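Local coordinates for protein thiol-activated cytolysin (Desulfobulbus propionicus, PDB 6NAL) that probably binds target membranes and assembles into beta-barrel pores, as a cytolysin of the cholesterol-dependent family from a Gram-negative bacterium, at residues A57-A62 / D82-K87; L152-N157 / E354-K359; S388-N391 / I396-K399. One frame throughout, in Å; residues are numbered along the deposited sequence.

The three contacts follow one another along an elongated chain. Contacts 1 and 2 lie close together, their centres about 19 Å and their nearest atoms about 6 Å apart, and share a sheet in which strand 44-59 runs antiparallel to strand 349-372; helix 156-163, which begins in contact 2, also packs on Phe59 of contact 1. Contact 3 belongs to a hairpin of the four-stranded sheet in the beta-sandwich domain, its centre about 29 Å from the centre of contact 2 and about 48 Å from that of contact 1. The second subunit touches both contacts 2 and 3. An imidazole, probably from the crystallisation liquor, sits about 3 Å from the side chain of Tyr355 in contact 2.

Contact 1 (A57-A62 / D82-K87); sequences ADFDIA and DLLDGK
Two side chains of 57-62, Phe59 and Ile61, reach across to Leu83 and Leu84 at the end of the short helix 81-84, and everything that touches is apolar carbon apart from one carbonyl. The closely packed part is at Leu84. Its carbonyl O lies at the edge of the Phe59 ring, in the ring plane, 3.7 Å from Phe59 CE2, and the Leu84 CB stands 4.1 Å from the same ring carbon. A chi1 of -173° sets the Phe59 ring beside its own carbonyl carbon and swings it across to the helix. Next to it the CD1 end of Ile61 meets one methyl of Leu84, Ile61 CD1 to Leu84 CD2 at 3.8 Å. The other branch, Ile61 CG2, faces Leu83 CD2 at 4.2 Å, the two side chains crossing at about a right angle.

Away from this patch Asp82, Asp85 and Lys87 face solvent and touch nothing of 57-62. There the helix ends in a Schellman motif, with Gly86 at positive phi as the C-prime residue, Lys87 N bonded to Asp82 O and Gly86 N to Leu83 O. Met160 and Leu161 of helix 156-163 also pack on Phe59, which meets Phe24 edge-to-face, while Tyr336 touches Ile61 and Leu83.

The chemistry is therefore hydrophobic burial: four side chains join helix 81-84 to segment 57-62 through shape and dispersion, with the weakly polar ring edge turned to the carbonyl oxygen and the charged groups kept outside.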
loop_
_atom_site.group_PDB
_atom_site.type_symbol
_atom_site.label_atom_id
_atom_site.label_comp_id
_atom_site.label_asym_id
_atom_site.label_seq_id
_atom_site.Cartn_x
_atom_site.Cartn_y
_atom_site.Cartn_z
ATOM N N ALA A 57 -16.272 -9.930 15.307
ATOM C CA ALA A 57 -17.601 -10.266 14.806
ATOM C C ALA A 57 -18.423 -11.032 15.841
ATOM O O ALA A 57 -17.885 -11.655 16.757
ATOM C CB ALA A 57 -17.510 -11.095 13.524
ATOM N N ASP A 58 -19.736 -10.982 15.678
ATOM C CA ASP A 58 -20.619 -11.837 16.479
ATOM C C ASP A 58 -20.315 -13.308 16.231
ATOM O O ASP A 58 -20.260 -13.751 15.088
ATOM C CB ASP A 58 -22.064 -11.531 16.132
ATOM C CG ASP A 58 -22.490 -10.162 16.596
ATOM O OD1 ASP A 58 -21.838 -9.578 17.526
ATOM O OD2 ASP A 58 -23.480 -9.667 16.007
ATOM N N PHE A 59 -20.080 -14.069 17.301
ATOM C CA PHE A 59 -19.721 -15.479 17.173
ATOM C C PHE A 59 -20.999 -16.302 17.074
ATOM O O PHE A 59 -21.814 -16.331 18.018
ATOM C CB PHE A 59 -18.862 -15.937 18.349
ATOM C CG PHE A 59 -18.310 -17.337 18.214
ATOM C CD1 PHE A 59 -17.830 -17.817 17.002
ATOM C CD2 PHE A 59 -18.259 -18.177 19.326
ATOM C CE1 PHE A 59 -17.313 -19.127 16.889
ATOM C CE2 PHE A 59 -17.742 -19.474 19.235
ATOM C CZ PHE A 59 -17.260 -19.949 18.016
ATOM N N ASP A 60 -21.153 -16.969 15.935
ATOM C CA ASP A 60 -22.234 -17.927 15.692
ATOM C C ASP A 60 -21.884 -19.300 16.262
ATOM O O ASP A 60 -20.795 -19.837 16.003
ATOM C CB ASP A 60 -22.480 -18.087 14.189
ATOM C CG ASP A 60 -23.766 -17.466 13.732
ATOM O OD1 ASP A 60 -24.534 -16.995 14.603
ATOM O OD2 ASP A 60 -24.004 -17.453 12.490
ATOM N N ILE A 61 -22.803 -19.883 17.025
ATOM C CA ILE A 61 -22.529 -21.141 17.716
ATOM C C ILE A 61 -23.077 -22.279 16.867
ATOM O O ILE A 61 -24.292 -22.401 16.704
ATOM C CB ILE A 61 -23.141 -21.172 19.117
ATOM C CG1 ILE A 61 -22.894 -19.877 19.892
ATOM C CG2 ILE A 61 -22.632 -22.376 19.843
ATOM C CD1 ILE A 61 -21.505 -19.632 20.232
ATOM N N ALA A 62 -22.189 -23.097 16.307
ATOM C CA ALA A 62 -22.587 -24.297 15.592
ATOM C C ALA A 62 -23.095 -25.370 16.547
ATOM O O ALA A 62 -22.644 -25.497 17.686
ATOM C CB ALA A 62 -21.426 -24.876 14.795
ATOM N N ASP A 82 -16.553 -23.820 27.722
ATOM C CA ASP A 82 -16.450 -25.002 26.866
ATOM C C ASP A 82 -17.637 -25.144 25.892
ATOM O O ASP A 82 -17.514 -25.850 24.879
ATOM C CB ASP A 82 -16.221 -26.202 27.786
ATOM C CG ASP A 82 -14.912 -26.033 28.653
ATOM O OD1 ASP A 82 -14.934 -25.317 29.685
ATOM O OD2 ASP A 82 -13.848 -26.585 28.291
ATOM N N LEU A 83 -18.735 -24.411 26.102
ATOM C CA LEU A 83 -19.745 -24.286 25.059
ATOM C C LEU A 83 -19.170 -23.622 23.784
ATOM O O LEU A 83 -19.394 -24.106 22.662
ATOM C CB LEU A 83 -20.937 -23.527 25.660
ATOM C CG LEU A 83 -22.148 -23.282 24.772
ATOM C CD1 LEU A 83 -23.387 -23.214 25.613
ATOM C CD2 LEU A 83 -22.007 -22.003 23.977
ATOM N N LEU A 84 -18.372 -22.561 23.927
ATOM C CA LEU A 84 -17.823 -21.896 22.735
ATOM C C LEU A 84 -16.876 -22.810 21.970
ATOM O O LEU A 84 -16.761 -22.693 20.744
ATOM C CB LEU A 84 -17.099 -20.603 23.125
ATOM C CG LEU A 84 -17.953 -19.659 23.978
ATOM C CD1 LEU A 84 -17.221 -18.371 24.286
ATOM C CD2 LEU A 84 -19.326 -19.345 23.361
ATOM N N ASP A 85 -16.186 -23.717 22.673
ATOM C CA ASP A 85 -15.250 -24.678 22.084
ATOM C C ASP A 85 -15.931 -25.944 21.560
ATOM O O ASP A 85 -15.240 -26.943 21.299
ATOM C CB ASP A 85 -14.176 -25.103 23.121
ATOM C CG ASP A 85 -13.514 -23.895 23.860
ATOM O OD1 ASP A 85 -13.230 -22.865 23.199
ATOM O OD2 ASP A 85 -13.262 -23.982 25.097
ATOM N N GLY A 86 -17.262 -25.973 21.486
ATOM C CA GLY A 86 -17.938 -27.140 20.931
ATOM C C GLY A 86 -18.249 -28.283 21.871
ATOM O O GLY A 86 -18.542 -29.398 21.382
ATOM N N LYS A 87 -18.209 -28.045 23.196
ATOM C CA LYS A 87 -18.553 -29.051 24.210
ATOM C C LYS A 87 -19.563 -28.512 25.227
ATOM O O LYS A 87 -19.254 -28.285 26.406
ATOM C CB LYS A 87 -17.284 -29.541 24.895
ATOM C CG LYS A 87 -16.389 -30.307 23.940
ATOM C CD LYS A 87 -15.064 -30.675 24.579
ATOM C CE LYS A 87 -14.156 -31.466 23.621
ATOM N NZ LYS A 87 -13.793 -30.765 22.326
#

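Contact 2 (L152-N157 / E354-K359); sequences LVYDEN and EYVAEK
Tyr154 has its CG anti to the backbone N (chi1 180°), which sends the ring out from the chain to lie against segment 354-359 of strand 349-372. On the strand, Tyr355 holds CG between its backbone N and carbonyl carbon (chi1 60°), a turn that leads its own ring away, and what meets Tyr154 is the root of that side chain. Tyr355 CB is 3.7 Å from Tyr154 CD2 and equally near Tyr154 CB, approaching the ring obliquely. The backbone N of Val356 sits over one face of the Tyr154 ring, near the centre and 4.0 Å above the plane. Farther out, Val356 CG2 covers the phenol end, 3.9 Å from Tyr154 OH. That hydroxyl is hydrogen-bonded to Arg182, which also makes a cation-pi contact with the ring, so both the phenol oxygen and the aromatic system share one partner in helix 178-183.

The polar link is made by water. It donates to Asp155 OD1 at 2.6 Å and to Glu354 O at 2.7 Å, joining the turn to the strand backbone. Asp155 is the N-cap of helix 156-163: OD1 takes a weak bond from Asn157 N (3.4 Å, 132°) and another bond from Glu158 N, while OD2 is bonded to Thr27. One carboxylate thus holds the first turn of the helix and, through the water, the strand.

Tyr355 and Glu354 also touch the second subunit. Here a side-chain N-cap and an aromatic ring laid on a strand together dock the start of helix 156-163 on strand 349-372, the long strand that runs down toward the beta-sandwich domain.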
loop_
_atom_site.group_PDB
_atom_site.type_symbol
_atom_site.label_atom_id
_atom_site.label_comp_id
_atom_site.label_asym_id
_atom_site.label_seq_id
_atom_site.Cartn_x
_atom_site.Cartn_y
_atom_site.Cartn_z
ATOM N N LEU A 152 -9.530 -15.913 3.195
ATOM C CA LEU A 152 -8.319 -16.551 3.689
ATOM C C LEU A 152 -8.487 -16.851 5.166
ATOM O O LEU A 152 -9.246 -16.169 5.854
ATOM C CB LEU A 152 -7.146 -15.622 3.491
ATOM C CG LEU A 152 -6.579 -15.396 2.095
ATOM C CD1 LEU A 152 -5.620 -14.153 2.140
ATOM C CD2 LEU A 152 -5.937 -16.654 1.614
ATOM N N VAL A 153 -7.811 -17.886 5.657
ATOM C CA VAL A 153 -7.899 -18.253 7.069
ATOM C C VAL A 153 -6.490 -18.511 7.585
ATOM O O VAL A 153 -5.751 -19.334 7.026
ATOM C CB VAL A 153 -8.828 -19.468 7.347
ATOM C CG1 VAL A 153 -10.148 -19.357 6.534
ATOM C CG2 VAL A 153 -8.225 -20.768 7.002
ATOM N N TYR A 154 -6.126 -17.796 8.647
ATOM C CA TYR A 154 -4.802 -17.898 9.219
ATOM C C TYR A 154 -4.720 -19.068 10.165
ATOM O O TYR A 154 -3.723 -19.775 10.160
ATOM C CB TYR A 154 -4.451 -16.611 9.963
ATOM C CG TYR A 154 -3.061 -16.573 10.643
ATOM C CD1 TYR A 154 -1.856 -16.592 9.899
ATOM C CD2 TYR A 154 -2.960 -16.490 12.040
ATOM C CE1 TYR A 154 -0.611 -16.562 10.545
ATOM C CE2 TYR A 154 -1.734 -16.424 12.672
ATOM C CZ TYR A 154 -0.567 -16.457 11.923
ATOM O OH TYR A 154 0.652 -16.409 12.570
ATOM N N ASP A 155 -5.744 -19.281 10.998
ATOM C CA ASP A 155 -5.717 -20.393 11.950
ATOM C C ASP A 155 -7.146 -20.778 12.334
ATOM O O ASP A 155 -8.125 -20.191 11.855
ATOM C CB ASP A 155 -4.872 -20.050 13.203
ATOM C CG ASP A 155 -5.378 -18.802 13.952
ATOM O OD1 ASP A 155 -6.420 -18.229 13.507
ATOM O OD2 ASP A 155 -4.719 -18.389 14.956
ATOM N N GLU A 156 -7.254 -21.770 13.226
ATOM C CA GLU A 156 -8.563 -22.311 13.572
ATOM C C GLU A 156 -9.475 -21.237 14.146
ATOM O O GLU A 156 -10.700 -21.347 14.034
ATOM C CB GLU A 156 -8.421 -23.472 14.560
ATOM C CG GLU A 156 -7.778 -24.746 13.990
ATOM C CD GLU A 156 -6.251 -24.807 14.244
ATOM O OE1 GLU A 156 -5.649 -23.737 14.590
ATOM O OE2 GLU A 156 -5.654 -25.914 14.073
ATOM N N ASN A 157 -8.911 -20.178 14.743
ATOM C CA ASN A 157 -9.778 -19.225 15.434
ATOM C C ASN A 157 -10.365 -18.211 14.478
ATOM O O ASN A 157 -11.470 -17.710 14.706
ATOM C CB ASN A 157 -9.036 -18.492 16.548
ATOM C CG ASN A 157 -8.922 -19.332 17.821
ATOM O OD1 ASN A 157 -9.911 -19.907 18.326
ATOM N ND2 ASN A 157 -7.709 -19.419 18.332
ATOM N N GLU A 354 -6.679 -12.262 16.482
ATOM C CA GLU A 354 -5.631 -11.589 15.743
ATOM C C GLU A 354 -5.008 -12.554 14.752
ATOM O O GLU A 354 -5.078 -13.772 14.902
ATOM C CB GLU A 354 -4.571 -11.019 16.676
ATOM C CG GLU A 354 -5.177 -10.067 17.698
ATOM C CD GLU A 354 -4.196 -9.589 18.760
ATOM O OE1 GLU A 354 -3.129 -10.228 18.902
ATOM O OE2 GLU A 354 -4.503 -8.579 19.449
ATOM N N TYR A 355 -4.451 -11.983 13.697
ATOM C CA TYR A 355 -3.819 -12.756 12.655
ATOM C C TYR A 355 -2.792 -11.872 11.962
ATOM O O TYR A 355 -2.793 -10.647 12.105
ATOM C CB TYR A 355 -4.843 -13.317 11.676
ATOM C CG TYR A 355 -5.682 -12.315 10.939
ATOM C CD1 TYR A 355 -6.844 -11.812 11.482
ATOM C CD2 TYR A 355 -5.355 -11.951 9.652
ATOM C CE1 TYR A 355 -7.651 -10.917 10.756
ATOM C CE2 TYR A 355 -6.134 -11.082 8.927
ATOM C CZ TYR A 355 -7.279 -10.556 9.492
ATOM O OH TYR A 355 -8.034 -9.667 8.769
ATOM N N VAL A 356 -1.908 -12.524 11.218
ATOM C CA VAL A 356 -0.900 -11.865 10.397
ATOM C C VAL A 356 -1.329 -11.907 8.931
ATOM O O VAL A 356 -1.318 -12.969 8.303
ATOM C CB VAL A 356 0.466 -12.533 10.561
ATOM C CG1 VAL A 356 1.479 -11.790 9.752
ATOM C CG2 VAL A 356 0.864 -12.558 12.009
ATOM N N ALA A 357 -1.704 -10.766 8.359
ATOM C CA ALA A 357 -2.053 -10.723 6.937
ATOM C C ALA A 357 -0.751 -10.524 6.177
ATOM O O ALA A 357 0.018 -9.613 6.515
ATOM C CB ALA A 357 -3.026 -9.587 6.599
ATOM N N GLU A 358 -0.500 -11.367 5.168
ATOM C CA GLU A 358 0.689 -11.251 4.318
ATOM C C GLU A 358 0.346 -10.773 2.912
ATOM O O GLU A 358 -0.445 -11.402 2.215
ATOM C CB GLU A 358 1.410 -12.587 4.220
ATOM C CG GLU A 358 1.633 -13.192 5.575
ATOM C CD GLU A 358 2.293 -14.561 5.500
ATOM O OE1 GLU A 358 3.206 -14.840 6.332
ATOM O OE2 GLU A 358 1.956 -15.307 4.542
ATOM N N LYS A 359 0.938 -9.661 2.498
ATOM C CA LYS A 359 0.698 -9.087 1.177
ATOM C C LYS A 359 1.972 -9.264 0.362
ATOM O O LYS A 359 3.049 -8.864 0.793
ATOM C CB LYS A 359 0.308 -7.609 1.240
ATOM C CG LYS A 359 0.156 -7.002 -0.163
ATOM C CD LYS A 359 -0.101 -5.513 -0.115
ATOM C CE LYS A 359 -0.556 -4.968 -1.471
ATOM N NZ LYS A 359 -0.761 -6.003 -2.539
HETATM O O HOH W 1 -6.821 -15.820 14.328
#

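Contact 3 (S388-N391 / I396-K399); sequences SYEN and IRHK
Glu390 and Arg397 reach toward each other from opposite directions across the hairpin of strands 378-389 and 394-408. The arginine is the side chain to follow. Its CB points toward 388-391; CG is anti to the carbonyl carbon, and the chain then stays extended through CD to NE. These carbons serve as a spacer, and contact begins at the head. NE makes a weak, long ion pair with Glu56 of the second subunit. CZ carries the flat group to the hairpin end, where NH1 lies 3.7 Å from Ser388 CB, an oblique approach, and the serine OG falls in plane at the guanidinium edge. NH1 is also 3.7 Å from Glu390 OE1, a proximity and not a bond.

The tip, NH2, carries the salt bridge. It gives a hydrogen bond to Glu390 OE2 at 3.1 Å with an N-H...O angle of 147°, and a weak one to Glu390 OE1 at 3.4 Å. Both oxygens are thus served by a single nitrogen. The carboxylate and guanidinium planes stand 63° apart, and NH2 meets OE2 from above the carboxylate plane, 39° out of it.

Ser388 OG has a weak bond to Glu38, and Ile396 and Arg397 pair with a parallel strand of the second subunit, carrying the sheet across the interface. With NH2 alone gripping OE2 and OE1 unequally, this is not the flat two-nitrogen, two-oxygen pairing, and as a partly exposed surface bridge it is probably of modest strength. Glu390, with a weaker long-range share from Glu56 of the second subunit, probably offsets the arginine's positive charge here.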
loop_
_atom_site.group_PDB
_atom_site.type_symbol
_atom_site.label_atom_id
_atom_site.label_comp_id
_atom_site.label_asym_id
_atom_site.label_seq_id
_atom_site.Cartn_x
_atom_site.Cartn_y
_atom_site.Cartn_z
ATOM N N SER A 388 15.409 -1.598 -2.584
ATOM C CA SER A 388 15.877 -2.755 -1.844
ATOM C C SER A 388 15.287 -2.698 -0.429
ATOM O O SER A 388 15.019 -1.621 0.108
ATOM C CB SER A 388 17.414 -2.776 -1.884
ATOM O OG SER A 388 17.876 -4.066 -1.602
ATOM N N TYR A 389 15.005 -3.861 0.149
ATOM C CA TYR A 389 14.635 -3.942 1.563
ATOM C C TYR A 389 15.715 -4.733 2.274
ATOM O O TYR A 389 15.943 -5.895 1.949
ATOM C CB TYR A 389 13.281 -4.581 1.785
ATOM C CG TYR A 389 12.150 -3.735 1.252
ATOM C CD1 TYR A 389 11.480 -2.857 2.055
ATOM C CD2 TYR A 389 11.746 -3.846 -0.068
ATOM C CE1 TYR A 389 10.404 -2.122 1.559
ATOM C CE2 TYR A 389 10.689 -3.114 -0.577
ATOM C CZ TYR A 389 10.021 -2.255 0.243
ATOM O OH TYR A 389 8.994 -1.497 -0.278
ATOM N N GLU A 390 16.377 -4.095 3.225
ATOM C CA GLU A 390 17.562 -4.635 3.874
ATOM C C GLU A 390 17.297 -4.419 5.356
ATOM O O GLU A 390 17.408 -3.291 5.846
ATOM C CB GLU A 390 18.844 -3.935 3.418
ATOM C CG GLU A 390 18.979 -3.830 1.894
ATOM C CD GLU A 390 20.382 -3.463 1.386
ATOM O OE1 GLU A 390 20.791 -4.092 0.391
ATOM O OE2 GLU A 390 21.065 -2.549 1.929
ATOM N N ASN A 391 16.949 -5.504 6.049
ATOM C CA ASN A 391 16.381 -5.452 7.398
ATOM C C ASN A 391 15.073 -4.664 7.304
ATOM O O ASN A 391 14.270 -4.916 6.381
ATOM C CB ASN A 391 17.462 -4.906 8.328
ATOM C CG ASN A 391 18.675 -5.868 8.439
ATOM O OD1 ASN A 391 19.629 -5.789 7.655
ATOM N ND2 ASN A 391 18.617 -6.788 9.403
ATOM N N ILE A 396 16.921 3.075 -1.310
ATOM C CA ILE A 396 16.699 3.607 -2.646
ATOM C C ILE A 396 18.050 4.053 -3.174
ATOM O O ILE A 396 18.660 4.960 -2.602
ATOM C CB ILE A 396 15.701 4.771 -2.630
ATOM C CG1 ILE A 396 14.337 4.268 -2.130
ATOM C CG2 ILE A 396 15.529 5.356 -4.014
ATOM C CD1 ILE A 396 13.374 5.390 -1.757
ATOM N N ARG A 397 18.534 3.399 -4.234
ATOM C CA ARG A 397 19.827 3.730 -4.824
ATOM C C ARG A 397 19.654 4.322 -6.224
ATOM O O ARG A 397 19.087 3.675 -7.109
ATOM C CB ARG A 397 20.738 2.508 -4.903
ATOM C CG ARG A 397 20.991 1.833 -3.591
ATOM C CD ARG A 397 21.943 0.612 -3.742
ATOM N NE ARG A 397 22.387 0.180 -2.422
ATOM C CZ ARG A 397 21.819 -0.803 -1.728
ATOM N NH1 ARG A 397 20.810 -1.470 -2.236
ATOM N NH2 ARG A 397 22.265 -1.117 -0.522
ATOM N N HIS A 398 20.123 5.556 -6.408
ATOM C CA HIS A 398 20.159 6.178 -7.718
ATOM C C HIS A 398 21.191 5.492 -8.595
ATOM O O HIS A 398 22.309 5.243 -8.162
ATOM C CB HIS A 398 20.483 7.663 -7.580
ATOM C CG HIS A 398 20.380 8.422 -8.866
ATOM N ND1 HIS A 398 19.236 8.446 -9.634
ATOM C CD2 HIS A 398 21.281 9.186 -9.514
ATOM C CE1 HIS A 398 19.448 9.185 -10.706
ATOM N NE2 HIS A 398 20.686 9.638 -10.659
ATOM N N LYS A 399 20.810 5.167 -9.825
ATOM C CA LYS A 399 21.669 4.434 -10.740
ATOM C C LYS A 399 21.589 5.044 -12.141
ATOM O O LYS A 399 20.704 5.837 -12.458
ATOM C CB LYS A 399 21.293 2.961 -10.825
ATOM C CG LYS A 399 21.312 2.197 -9.532
ATOM C CD LYS A 399 22.706 1.746 -9.161
ATOM C CE LYS A 399 22.611 0.611 -8.137
ATOM N NZ LYS A 399 23.802 0.537 -7.244
#